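Local atomic coordinates of USG-1 protein homolog (Pseudomonas aeruginosa, PDB entry 2HJS), a protein that probably acts as an aspartate-semialdehyde dehydrogenase-like oxidoreductase, binding NAD or NADP and forming dimers, although its exact substrate has not been established. Residues L25-R29 / R319-L324; L138-A143 / V222-L226; L156-S161 / F244-V250; I214-F219 / L233-C237; T294-V299 / N310-V314. All blocks are in the same frame, centred on the assembly; numbering follows the deposited sequence.

Interaction 1 of 5, residues L25-R29 / R319-L324; sequences LLDER and RKGAAL
Leu25 and Leu324 mark the closest backbone approach between the C-terminal part of helix 17-28 and the beginning of helix 317-336, with their CA atoms 7.0 Å apart, so the contact is made by side chains reaching across, with no backbone-to-backbone bond. Segment 319-324 winds as a wider pi-type turn, in which Leu324 N donates to Arg319 O at 2.7 Å. Leu25 fills the middle of the contact with its two methyl branches. CD1 is directed at the turn, 3.6 Å from Leu324 N and 3.8 Å from Ala323 CB. The other branch, CD2, lies over one face of the Arg319 guanidinium, 3.7 Å from NH2 and offset toward the rim of the group.

Arg319 reaches this position because its chain is extended from CG to NE, starting with CG anti to the backbone N (chi1 -178°). Its end meets Glu28 from the opposite direction in a two-pronged salt bridge: NH1 donates to Glu28 OE1 at 3.1 Å and NH2 to Glu28 OE2 at 2.9 Å. Both carboxylate oxygens use their syn lone pairs, and the two flat groups are only 16° from coplanar. NE of Arg319 is paired with Asp292, so the rotation of the guanidinium is fixed by two carboxylates. Beyond Leu25, Leu324 CD1 rests 3.7 Å from Arg29 CD, and the guanidinium of Arg29 turns to Glu331 further along helix 317-336.

A buried leucine beneath a more exposed bidentate arginine-glutamate pair thus docks the long C-terminal helix on a helix of the NAD-binding, Rossmann-like domain, as expected of this two-domain dehydrogenase family.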
# COMPACT_ATOMS: atom_id res chain seq x y z
N LEU A 25 9.10 8.67 27.17
CA LEU A 25 10.05 9.61 26.56
C LEU A 25 10.44 10.79 27.46
O LEU A 25 11.57 11.26 27.38
CB LEU A 25 9.49 10.15 25.25
CG LEU A 25 9.48 9.14 24.11
CD1 LEU A 25 8.69 9.73 22.95
CD2 LEU A 25 10.90 8.73 23.68
N LEU A 26 9.50 11.28 28.27
CA LEU A 26 9.81 12.29 29.25
C LEU A 26 10.90 11.80 30.19
O LEU A 26 11.77 12.57 30.58
CB LEU A 26 8.57 12.72 30.06
CG LEU A 26 7.46 13.39 29.24
CD1 LEU A 26 6.28 13.72 30.16
CD2 LEU A 26 7.97 14.62 28.48
N ASP A 27 10.85 10.52 30.54
CA ASP A 27 11.81 9.94 31.48
C ASP A 27 13.15 9.72 30.75
O ASP A 27 14.20 10.23 31.17
CB ASP A 27 11.20 8.65 32.00
CG ASP A 27 12.06 7.94 33.02
OD1 ASP A 27 13.05 8.52 33.55
OD2 ASP A 27 11.72 6.78 33.33
N GLU A 28 13.09 9.00 29.62
CA GLU A 28 14.26 8.72 28.77
C GLU A 28 15.10 9.94 28.40
O GLU A 28 16.33 9.86 28.36
CB GLU A 28 13.78 8.14 27.43
CG GLU A 28 14.11 6.72 27.16
CD GLU A 28 13.81 6.34 25.69
OE1 GLU A 28 12.80 5.61 25.47
OE2 GLU A 28 14.56 6.82 24.78
N ARG A 29 14.42 11.04 28.06
CA ARG A 29 15.07 12.23 27.55
C ARG A 29 15.37 13.23 28.66
O ARG A 29 15.81 14.36 28.39
CB ARG A 29 14.21 12.90 26.45
CG ARG A 29 13.98 12.03 25.23
CD ARG A 29 13.16 12.73 24.17
NE ARG A 29 13.85 13.91 23.66
CZ ARG A 29 14.78 13.89 22.70
NH1 ARG A 29 15.11 12.76 22.07
NH2 ARG A 29 15.35 15.02 22.33
N ARG A 319 5.62 5.95 18.95
CA ARG A 319 6.79 6.53 19.61
C ARG A 319 7.30 7.77 18.87
O ARG A 319 7.60 8.78 19.51
CB ARG A 319 7.90 5.49 19.70
CG ARG A 319 9.16 6.00 20.42
CD ARG A 319 10.33 5.04 20.22
NE ARG A 319 11.57 5.58 20.77
CZ ARG A 319 11.94 5.51 22.06
NH1 ARG A 319 11.16 4.91 22.95
NH2 ARG A 319 13.09 6.06 22.45
N LYS A 320 7.44 7.67 17.54
CA LYS A 320 8.07 8.72 16.75
C LYS A 320 7.08 9.75 16.17
O LYS A 320 7.12 10.91 16.54
CB LYS A 320 8.96 8.13 15.63
CG LYS A 320 9.48 9.19 14.62
CD LYS A 320 10.34 10.28 15.36
CE LYS A 320 11.01 11.26 14.39
NZ LYS A 320 12.11 10.67 13.57
N GLY A 321 6.20 9.33 15.26
CA GLY A 321 5.31 10.27 14.57
C GLY A 321 4.51 11.11 15.55
O GLY A 321 4.50 12.33 15.45
N ALA A 322 3.88 10.45 16.52
CA ALA A 322 3.09 11.16 17.52
C ALA A 322 3.93 11.65 18.71
O ALA A 322 4.18 12.87 18.84
CB ALA A 322 1.94 10.29 18.00
N ALA A 323 4.38 10.72 19.56
CA ALA A 323 4.96 11.07 20.88
C ALA A 323 6.27 11.87 20.87
O ALA A 323 6.38 12.89 21.56
CB ALA A 323 5.11 9.81 21.78
N LEU A 324 7.28 11.39 20.14
CA LEU A 324 8.56 12.09 20.15
C LEU A 324 8.42 13.47 19.53
O LEU A 324 8.96 14.43 20.05
CB LEU A 324 9.67 11.29 19.45
CG LEU A 324 11.05 11.96 19.50
CD1 LEU A 324 11.53 12.15 20.95
CD2 LEU A 324 12.03 11.11 18.72

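Interaction 2 of 5, residues L138-A143 / V222-L226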
# COMPACT_ATOMS: atom_id res chain seq x y z
N LEU A 138 5.70 12.21 6.91
CA LEU A 138 5.82 12.79 5.58
C LEU A 138 6.62 14.10 5.65
O LEU A 138 7.61 14.27 4.92
CB LEU A 138 4.44 13.07 4.99
CG LEU A 138 4.43 13.58 3.53
CD1 LEU A 138 5.10 12.58 2.58
CD2 LEU A 138 3.00 13.90 3.06
N CYS A 139 6.18 15.03 6.51
CA CYS A 139 6.73 16.39 6.51
C CYS A 139 8.15 16.44 7.00
O CYS A 139 8.95 17.24 6.51
CB CYS A 139 5.86 17.36 7.32
SG CYS A 139 4.28 17.69 6.51
N GLU A 140 8.47 15.56 7.94
CA GLU A 140 9.82 15.48 8.44
C GLU A 140 10.80 15.13 7.33
O GLU A 140 11.93 15.61 7.33
CB GLU A 140 9.91 14.42 9.56
CG GLU A 140 11.33 14.02 9.91
CD GLU A 140 11.37 12.90 10.95
OE1 GLU A 140 10.37 12.13 11.02
OE2 GLU A 140 12.39 12.79 11.68
N VAL A 141 10.38 14.28 6.40
CA VAL A 141 11.23 13.83 5.31
C VAL A 141 11.25 14.86 4.18
O VAL A 141 12.29 15.14 3.61
CB VAL A 141 10.76 12.45 4.79
CG1 VAL A 141 11.49 12.08 3.47
CG2 VAL A 141 10.99 11.39 5.87
N LEU A 142 10.09 15.44 3.87
CA LEU A 142 9.99 16.43 2.79
C LEU A 142 10.63 17.78 3.08
O LEU A 142 11.22 18.38 2.18
CB LEU A 142 8.53 16.68 2.46
CG LEU A 142 7.94 15.93 1.29
CD1 LEU A 142 8.45 14.50 1.16
CD2 LEU A 142 6.43 15.97 1.47
N ALA A 143 10.50 18.27 4.31
CA ALA A 143 11.02 19.59 4.66
C ALA A 143 12.47 19.82 4.18
O ALA A 143 12.73 20.78 3.44
CB ALA A 143 10.88 19.89 6.16
N VAL A 222 -0.54 18.85 6.34
CA VAL A 222 0.55 19.04 5.39
C VAL A 222 0.49 20.45 4.78
O VAL A 222 1.51 21.12 4.63
CB VAL A 222 0.57 17.93 4.34
CG1 VAL A 222 1.62 18.18 3.25
CG2 VAL A 222 0.88 16.61 5.03
N GLN A 223 -0.72 20.93 4.48
CA GLN A 223 -0.85 22.27 3.92
C GLN A 223 -0.60 23.38 4.95
O GLN A 223 -0.13 24.45 4.58
CB GLN A 223 -2.18 22.44 3.15
CG GLN A 223 -3.29 23.34 3.74
CD GLN A 223 -4.48 23.46 2.76
OE1 GLN A 223 -4.38 23.09 1.59
NE2 GLN A 223 -5.60 23.97 3.24
N ALA A 224 -0.89 23.11 6.22
CA ALA A 224 -0.54 24.08 7.28
C ALA A 224 0.95 24.08 7.54
O ALA A 224 1.53 25.12 7.71
CB ALA A 224 -1.32 23.84 8.56
N LEU A 225 1.57 22.90 7.53
CA LEU A 225 2.99 22.75 7.87
C LEU A 225 3.96 23.13 6.75
O LEU A 225 4.97 23.77 7.00
CB LEU A 225 3.29 21.31 8.30
CG LEU A 225 2.75 20.83 9.65
CD1 LEU A 225 2.57 19.31 9.67
CD2 LEU A 225 3.64 21.29 10.79
N LEU A 226 3.67 22.69 5.52
CA LEU A 226 4.57 22.90 4.40
C LEU A 226 4.11 24.08 3.59
O LEU A 226 4.92 24.77 2.97
CB LEU A 226 4.68 21.67 3.50
CG LEU A 226 5.33 20.42 4.12
CD1 LEU A 226 5.35 19.30 3.11
CD2 LEU A 226 6.73 20.69 4.64
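Helix-to-helix packing in a buried layer is the motif here: Cys139 of helix 133-145 meets Val222, Leu225 and Leu226 at the C-terminal end of helix 213-225. The two helices lie beside each other against the large C-terminal-domain sheet. No hydrogen bond crosses between the segments, and all seven residues that touch are buried. The nearest backbones belong to Cys139 and Val222, whose CA atoms are 6.8 Å apart, a separation small enough for short side chains to span.

The thiol of Cys139 is the hub. Its SG stands anti to the carbonyl carbon (chi1 -70°), which directs it at the other helix, where it is received by residues spaced three and four apart. Val222 CG2 and Leu225 CD1 each come to 3.9 Å from Cys139 SG, and Leu226 CG is slightly nearer. The sulfur is thus packed as an apolar group among branched aliphatic side chains. Val222 CG2 has a second neighbour, Leu138 CD2 at 4.0 Å, so one methyl bridges two successive residues of helix 133-145.

Around this centre, Val114 of helix 112-115 covers both Cys139 and Leu226, while Leu138 and Leu142 extend the layer down to Leu156 and Leu154 of strand 151-160. Cys139 thus lies where three helices meet, and its neighbours Leu138 and Leu142 rest on the sheet.

Leu226 closes the far end with both of its branches: CD2 lies 4.5 Å from Ala143 CB, and CD1, on a side chain running at about a right angle to that of Leu142, comes 3.9 Å from Leu142 CD2.

Interaction 3 of 5, residues L156-S161 / F244-V250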
# COMPACT_ATOMS: atom_id res chain seq x y z
N LEU A 156 0.81 10.54 -2.11
CA LEU A 156 1.06 9.71 -0.94
C LEU A 156 0.08 8.54 -0.90
O LEU A 156 -1.13 8.72 -0.95
CB LEU A 156 0.94 10.53 0.34
CG LEU A 156 0.89 9.79 1.68
CD1 LEU A 156 2.23 9.06 2.01
CD2 LEU A 156 0.52 10.77 2.78
N THR A 157 0.63 7.32 -0.82
CA THR A 157 -0.17 6.16 -0.45
C THR A 157 0.35 5.70 0.91
O THR A 157 1.48 5.22 1.02
CB THR A 157 -0.04 5.00 -1.46
OG1 THR A 157 -0.44 5.46 -2.75
CG2 THR A 157 -0.92 3.82 -1.04
N ALA A 158 -0.46 5.83 1.94
CA ALA A 158 -0.03 5.48 3.28
C ALA A 158 -0.63 4.16 3.69
O ALA A 158 -1.85 4.01 3.66
CB ALA A 158 -0.44 6.58 4.26
N CYS A 159 0.20 3.19 4.05
CA CYS A 159 -0.27 1.89 4.54
C CYS A 159 -0.16 1.89 6.05
O CYS A 159 0.95 1.88 6.61
CB CYS A 159 0.54 0.76 3.95
SG CYS A 159 0.41 0.73 2.13
N LEU A 160 -1.32 1.95 6.70
CA LEU A 160 -1.40 2.16 8.13
C LEU A 160 -1.50 0.80 8.83
O LEU A 160 -2.21 -0.08 8.37
CB LEU A 160 -2.63 3.01 8.47
CG LEU A 160 -2.47 4.54 8.50
CD1 LEU A 160 -1.94 5.09 7.25
CD2 LEU A 160 -3.81 5.26 8.84
N SER A 161 -0.79 0.66 9.94
CA SER A 161 -0.93 -0.52 10.81
C SER A 161 -2.20 -0.39 11.66
O SER A 161 -2.75 0.71 11.80
CB SER A 161 0.26 -0.58 11.75
OG SER A 161 0.21 0.49 12.68
N PHE A 244 2.14 -2.55 14.06
CA PHE A 244 2.73 -1.27 14.43
C PHE A 244 3.51 -0.64 13.26
O PHE A 244 4.16 -1.37 12.48
CB PHE A 244 3.69 -1.49 15.61
CG PHE A 244 3.06 -2.15 16.80
CD1 PHE A 244 3.41 -3.45 17.15
CD2 PHE A 244 2.12 -1.47 17.57
CE1 PHE A 244 2.82 -4.08 18.26
CE2 PHE A 244 1.53 -2.09 18.71
CZ PHE A 244 1.87 -3.39 19.04
N GLY A 245 3.46 0.69 13.15
CA GLY A 245 4.30 1.45 12.21
C GLY A 245 3.55 1.94 10.98
O GLY A 245 2.61 1.27 10.52
N ASP A 246 3.94 3.11 10.47
CA ASP A 246 3.41 3.62 9.19
C ASP A 246 4.39 3.28 8.08
O ASP A 246 5.59 3.43 8.28
CB ASP A 246 3.26 5.14 9.23
CG ASP A 246 2.23 5.60 10.23
OD1 ASP A 246 1.19 4.90 10.43
OD2 ASP A 246 2.47 6.67 10.82
N SER A 247 3.89 2.80 6.94
CA SER A 247 4.70 2.56 5.74
C SER A 247 4.17 3.47 4.61
O SER A 247 3.04 3.33 4.18
CB SER A 247 4.60 1.09 5.30
OG SER A 247 4.97 0.22 6.37
N LEU A 248 4.99 4.40 4.13
CA LEU A 248 4.51 5.40 3.17
C LEU A 248 5.21 5.26 1.83
O LEU A 248 6.42 5.15 1.78
CB LEU A 248 4.76 6.83 3.70
CG LEU A 248 4.40 7.15 5.16
CD1 LEU A 248 4.68 8.62 5.45
CD2 LEU A 248 2.93 6.81 5.44
N SER A 249 4.43 5.29 0.75
CA SER A 249 4.99 5.35 -0.59
C SER A 249 4.66 6.71 -1.19
O SER A 249 3.51 7.08 -1.36
CB SER A 249 4.44 4.21 -1.45
OG SER A 249 4.92 4.37 -2.77
N VAL A 250 5.72 7.47 -1.46
CA VAL A 250 5.60 8.87 -1.87
C VAL A 250 6.14 9.03 -3.30
O VAL A 250 7.15 8.43 -3.64
CB VAL A 250 6.40 9.76 -0.88
CG1 VAL A 250 6.34 11.25 -1.27
CG2 VAL A 250 5.89 9.57 0.60
O HOH W 1 2.76 -0.01 8.02
O HOH W 2 0.13 2.97 11.56
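Cys159 O accepts two donors, Ser247 N at 3.1 Å and water 1 at 3.0 Å, where the strands holding these residues begin to part. Water 1 donates also to Gly245 O and takes a bond from Ser247 OG, so three protein oxygens fix it in the widening gap. Ser247 OG reaches it by standing anti to its own carbonyl carbon (chi1 -55°). Water 2 continues the bridge, lying 2.7 Å from Ser161 OG and donating weakly to Gly245 O. The same hydroxyl is bonded to Ser163, which ties this end to the following loop.

Away from the waters the pairing is regular. Thr157 with Ser249 and Cys159 with Ser247 are hydrogen-bonded pairs; Thr157 N to Ser249 O measures 2.9 Å and is almost straight at 177°, and Cys159 N to Ser247 O is 2.8 Å. Ala158 with Leu248 forms a non-hydrogen-bonded pair, and there Ala158 CB packs 3.6 Å from Leu248 CD2. On the same face Leu156 CD1 spans two residues of the partner strand, with Leu248 CB at 3.8 Å and Val250 CG2 close by. This largely apolar face, which also carries Asp246, lies under helix 133-145.

The other face carries small polar side chains and meets the second subunit: Thr157 OG1 is hydrogen-bonded to Thr157 of the second subunit, and Cys159 and Ser247 pack on Leu199 of that subunit. An antiparallel pair of inner strands in a mixed sheet, with helices on one face and the partner subunit on the other, is characteristic of the dimerisation domain in this dehydrogenase family.

Interaction 4 of 5, residues I214-F219 / L233-C237; sequences IERRIF and LNVTC
Glu215 leaves helix 213-225 with CG anti to its carbonyl carbon, and from CB the extended chain runs to the backbone of Val235 and Cys237. CG is the first atom to arrive, 3.8 Å from Val235 O. CD follows between that carbonyl and Cys237 N. At the tip OE2 accepts Cys237 N at 2.9 Å in a practically straight bond of 178°, met on the anti side and 18° out of the carboxylate plane. Water 3 donates to OE2 and to Cys237 O, while water 4 does the same for OE1 and Val235 O. One carboxylate therefore serves three successive polar sites on this strand edge, one directly and two through water. OE1 is further bound by Ser212 N and by Arg298 of the second subunit, whose salt bridge would help to balance the buried charge.

Apolar contacts lie on either side. Ile218 CD1 presses to 3.4 Å from Cys237 SG, and Ile214 CG2 is 3.9 Å from Cys237 CB. Ile218 CG2 touches Val235 CG1 more loosely. Phe219 presents its ring edge to the strand, CE1 lying 3.6 Å from Leu233 O near the ring plane, while CD1 is 4.0 Å from Leu233 CB.

Helix segment 214-219 runs roughly antiparallel to strand segment 233-237, at 145°, with axes 8.2 Å apart. Strand 233-239 is the outermost of its sheet within this chain: Asn234 and Thr236 bond through their backbones to strand 151-160. The helix packs over the face carrying Leu233, Val235 and Cys237, and Glu215 reaches the edge turned away from strand 151-160, close to the second subunit.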
# COMPACT_ATOMS: atom_id res chain seq x y z
N ILE A 214 -8.89 10.55 8.43
CA ILE A 214 -7.43 10.62 8.52
C ILE A 214 -6.83 11.29 7.27
O ILE A 214 -5.88 12.04 7.37
CB ILE A 214 -6.78 9.22 8.85
CG1 ILE A 214 -5.28 9.37 9.13
CG2 ILE A 214 -6.97 8.21 7.72
CD1 ILE A 214 -4.95 10.29 10.28
N GLU A 215 -7.42 11.04 6.11
CA GLU A 215 -6.99 11.66 4.84
C GLU A 215 -7.18 13.19 4.84
O GLU A 215 -6.30 13.94 4.37
CB GLU A 215 -7.76 11.03 3.69
CG GLU A 215 -7.20 9.68 3.29
CD GLU A 215 -8.14 8.84 2.42
OE1 GLU A 215 -9.20 9.35 1.95
OE2 GLU A 215 -7.80 7.65 2.20
N ARG A 216 -8.33 13.64 5.34
CA ARG A 216 -8.64 15.05 5.57
C ARG A 216 -7.62 15.67 6.52
O ARG A 216 -7.09 16.75 6.25
CB ARG A 216 -10.04 15.18 6.19
CG ARG A 216 -11.09 15.72 5.24
CD ARG A 216 -12.45 15.05 5.36
NE ARG A 216 -13.00 14.91 6.72
CZ ARG A 216 -13.71 13.84 7.09
NH1 ARG A 216 -13.94 12.85 6.24
NH2 ARG A 216 -14.19 13.76 8.31
N ARG A 217 -7.36 14.98 7.62
CA ARG A 217 -6.43 15.47 8.63
C ARG A 217 -5.01 15.63 8.06
O ARG A 217 -4.37 16.67 8.24
CB ARG A 217 -6.42 14.60 9.88
CG ARG A 217 -5.63 15.25 11.00
CD ARG A 217 -5.52 14.41 12.26
NE ARG A 217 -4.60 15.04 13.20
CZ ARG A 217 -4.29 14.56 14.40
NH1 ARG A 217 -4.82 13.42 14.82
NH2 ARG A 217 -3.44 15.20 15.17
N ILE A 218 -4.54 14.59 7.38
CA ILE A 218 -3.20 14.60 6.82
C ILE A 218 -3.10 15.76 5.83
O ILE A 218 -2.14 16.54 5.85
CB ILE A 218 -2.88 13.26 6.11
CG1 ILE A 218 -2.65 12.15 7.13
CG2 ILE A 218 -1.66 13.40 5.22
CD1 ILE A 218 -2.87 10.75 6.56
N PHE A 219 -4.11 15.87 4.98
CA PHE A 219 -4.16 16.93 4.00
C PHE A 219 -4.10 18.32 4.65
O PHE A 219 -3.29 19.13 4.25
CB PHE A 219 -5.42 16.79 3.13
CG PHE A 219 -5.53 17.82 2.02
CD1 PHE A 219 -4.98 17.56 0.76
CD2 PHE A 219 -6.18 19.01 2.24
CE1 PHE A 219 -5.08 18.49 -0.27
CE2 PHE A 219 -6.29 19.97 1.21
CZ PHE A 219 -5.73 19.70 -0.04
N LEU A 233 -1.45 18.04 -2.89
CA LEU A 233 -1.26 16.75 -2.24
C LEU A 233 -2.40 15.78 -2.59
O LEU A 233 -3.57 16.14 -2.51
CB LEU A 233 -1.31 16.95 -0.75
CG LEU A 233 -0.60 16.00 0.21
CD1 LEU A 233 -1.44 15.82 1.51
CD2 LEU A 233 -0.20 14.66 -0.35
N ASN A 234 -2.07 14.54 -2.94
CA ASN A 234 -3.09 13.51 -3.08
C ASN A 234 -2.79 12.37 -2.10
O ASN A 234 -1.68 11.83 -2.11
CB ASN A 234 -3.16 13.04 -4.54
CG ASN A 234 -4.25 12.02 -4.78
OD1 ASN A 234 -4.12 10.85 -4.42
ND2 ASN A 234 -5.32 12.44 -5.46
N VAL A 235 -3.75 12.06 -1.22
CA VAL A 235 -3.55 11.13 -0.09
C VAL A 235 -4.53 9.98 -0.13
O VAL A 235 -5.72 10.21 -0.16
CB VAL A 235 -3.91 11.73 1.29
CG1 VAL A 235 -3.23 10.92 2.42
CG2 VAL A 235 -3.58 13.15 1.39
N THR A 236 -4.01 8.76 -0.05
CA THR A 236 -4.79 7.57 0.18
C THR A 236 -4.24 6.88 1.42
O THR A 236 -3.05 6.58 1.50
CB THR A 236 -4.70 6.62 -1.02
OG1 THR A 236 -5.06 7.35 -2.20
CG2 THR A 236 -5.65 5.44 -0.86
N CYS A 237 -5.11 6.62 2.40
CA CYS A 237 -4.72 5.80 3.54
C CYS A 237 -5.41 4.45 3.49
O CYS A 237 -6.64 4.35 3.51
CB CYS A 237 -5.01 6.50 4.87
SG CYS A 237 -4.01 7.97 5.07
O HOH W 3 -8.48 6.19 4.41
O HOH W 4 -8.62 11.23 0.01

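Interaction 5 of 5, residues T294-V299 / N310-V314; sequences TYVGRV and NLWIV
A chi1 of -71° (to OG1) in Thr294 and of -55° (to CG1) in Ile313 puts CG2 of each anti to the backbone N, and the two methyls meet at 3.5 Å. They belong to neighbouring strands of a beta hairpin, whose segments 294-299 and 310-314 run antiparallel with their directions 152° apart. Tyr295 with Val314 and Gly297 with Trp312 are the hydrogen-bonded pairs: Tyr295 N gives a 2.9 Å bond to Val314 O, and Gly297 N one of 2.8 Å to Trp312 O. Between these bonds Val296 CA approaches Trp312 O at 3.2 Å in a CA-H...O contact.

After Gly297 the register slips. Arg298 adopts positive, left-handed backbone angles, and the next backbone pairing is Asn310 with Arg300, so one strand has a residue more than the other: a beta bulge. It brings Arg298 CB within 4.1 Å of Trp312 CB, while Val299 CG2 lies alongside Leu311 CD2 at 3.9 Å. Tyr295 CB and Val314 CG2, 3.7 Å apart, pack on the face that carries the Trp312 indole, whose NE1 is hydrogen-bonded to Pro282 O.

In the sheet, strand 294-301 is flanked by strand 273-275 and strand 308-315 by strand 246-254. Val296, Leu311 and Ile313 face Val141 of helix 133-145, and Val299 meets helix 260-269. Arg298 instead extends to Glu215 of the second subunit, and Asn310 to Asn234 of that subunit.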
# COMPACT_ATOMS: atom_id res chain seq x y z
N THR A 294 13.17 7.97 11.64
CA THR A 294 12.27 7.72 10.53
C THR A 294 13.18 7.23 9.38
O THR A 294 14.12 7.92 8.99
CB THR A 294 11.56 9.02 10.17
OG1 THR A 294 10.63 9.33 11.21
CG2 THR A 294 10.84 8.93 8.85
N TYR A 295 12.90 6.04 8.89
CA TYR A 295 13.74 5.40 7.86
C TYR A 295 13.23 5.72 6.46
O TYR A 295 12.03 5.68 6.23
CB TYR A 295 13.72 3.90 8.05
CG TYR A 295 14.58 3.40 9.17
CD1 TYR A 295 15.81 2.83 8.91
CD2 TYR A 295 14.16 3.50 10.51
CE1 TYR A 295 16.62 2.34 9.93
CE2 TYR A 295 14.97 3.02 11.55
CZ TYR A 295 16.20 2.45 11.24
OH TYR A 295 17.03 1.97 12.23
N VAL A 296 14.13 6.04 5.54
CA VAL A 296 13.73 6.41 4.19
C VAL A 296 14.58 5.60 3.21
O VAL A 296 15.80 5.62 3.31
CB VAL A 296 13.94 7.92 3.89
CG1 VAL A 296 13.41 8.29 2.47
CG2 VAL A 296 13.25 8.76 4.93
N GLY A 297 13.92 4.91 2.27
CA GLY A 297 14.61 4.17 1.22
C GLY A 297 13.95 4.25 -0.15
O GLY A 297 12.99 5.01 -0.36
N ARG A 298 14.50 3.46 -1.08
CA ARG A 298 14.01 3.29 -2.45
C ARG A 298 13.99 4.61 -3.20
O ARG A 298 13.09 4.85 -4.01
CB ARG A 298 12.63 2.58 -2.51
CG ARG A 298 12.60 1.17 -1.94
CD ARG A 298 11.60 0.31 -2.69
NE ARG A 298 11.93 0.24 -4.11
CZ ARG A 298 11.09 -0.07 -5.09
NH1 ARG A 298 9.83 -0.39 -4.81
NH2 ARG A 298 11.53 -0.09 -6.36
N VAL A 299 14.95 5.48 -2.91
CA VAL A 299 15.06 6.77 -3.60
C VAL A 299 15.45 6.48 -5.03
O VAL A 299 16.50 5.92 -5.28
CB VAL A 299 16.09 7.71 -2.93
CG1 VAL A 299 16.32 8.99 -3.80
CG2 VAL A 299 15.65 8.07 -1.52
N ASN A 310 10.72 8.93 -6.21
CA ASN A 310 9.96 8.13 -5.25
C ASN A 310 10.73 8.01 -3.97
O ASN A 310 11.94 8.00 -4.00
CB ASN A 310 9.77 6.72 -5.78
CG ASN A 310 8.82 6.68 -6.94
OD1 ASN A 310 9.24 6.78 -8.10
ND2 ASN A 310 7.53 6.59 -6.64
N LEU A 311 10.00 7.93 -2.85
CA LEU A 311 10.59 7.67 -1.54
C LEU A 311 9.72 6.62 -0.87
O LEU A 311 8.52 6.60 -1.07
CB LEU A 311 10.54 8.92 -0.64
CG LEU A 311 11.00 10.29 -1.14
CD1 LEU A 311 10.53 11.30 -0.13
CD2 LEU A 311 12.52 10.32 -1.20
N TRP A 312 10.32 5.80 -0.01
CA TRP A 312 9.59 4.88 0.86
C TRP A 312 9.99 5.24 2.28
O TRP A 312 11.16 5.36 2.57
CB TRP A 312 9.95 3.44 0.51
CG TRP A 312 9.62 2.37 1.54
CD1 TRP A 312 10.47 1.84 2.49
CD2 TRP A 312 8.37 1.66 1.69
NE1 TRP A 312 9.81 0.86 3.21
CE2 TRP A 312 8.53 0.74 2.74
CE3 TRP A 312 7.12 1.74 1.04
CZ2 TRP A 312 7.51 -0.14 3.14
CZ3 TRP A 312 6.10 0.87 1.45
CH2 TRP A 312 6.32 -0.07 2.48
N ILE A 313 9.00 5.45 3.14
CA ILE A 313 9.25 5.96 4.48
C ILE A 313 8.63 5.00 5.49
O ILE A 313 7.49 4.57 5.33
CB ILE A 313 8.60 7.37 4.67
CG1 ILE A 313 9.09 8.34 3.58
CG2 ILE A 313 8.87 7.89 6.10
CD1 ILE A 313 8.31 9.67 3.56
N VAL A 314 9.39 4.61 6.51
CA VAL A 314 8.78 3.83 7.59
C VAL A 314 9.14 4.46 8.92
O VAL A 314 10.27 4.91 9.13
CB VAL A 314 9.10 2.28 7.55
CG1 VAL A 314 8.51 1.59 6.25
CG2 VAL A 314 10.56 1.97 7.74

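How the interactions relate
Interactions 4, 3 and 5 follow one another across the mixed sheet of the dimerisation domain: strand 151-160 pairs with 233-239 on one side and 246-254 on the other, 246-254 in turn with 308-315, and 308-315 with 294-301. Interaction 5 lies about 10 Å, centre to centre, from interaction 3 and 18 Å from interaction 4; all three touch the second subunit. Interaction 2, sharing helix 213-225 with interaction 4, forms a helical layer on the sheet, Leu138 packing on Leu156 and Val250. Interaction 1 joins the chain's early and late parts and so encloses the others in sequence; Lys320 reaches Glu140 and Thr294, linking the domain junction to interactions 2 and 5.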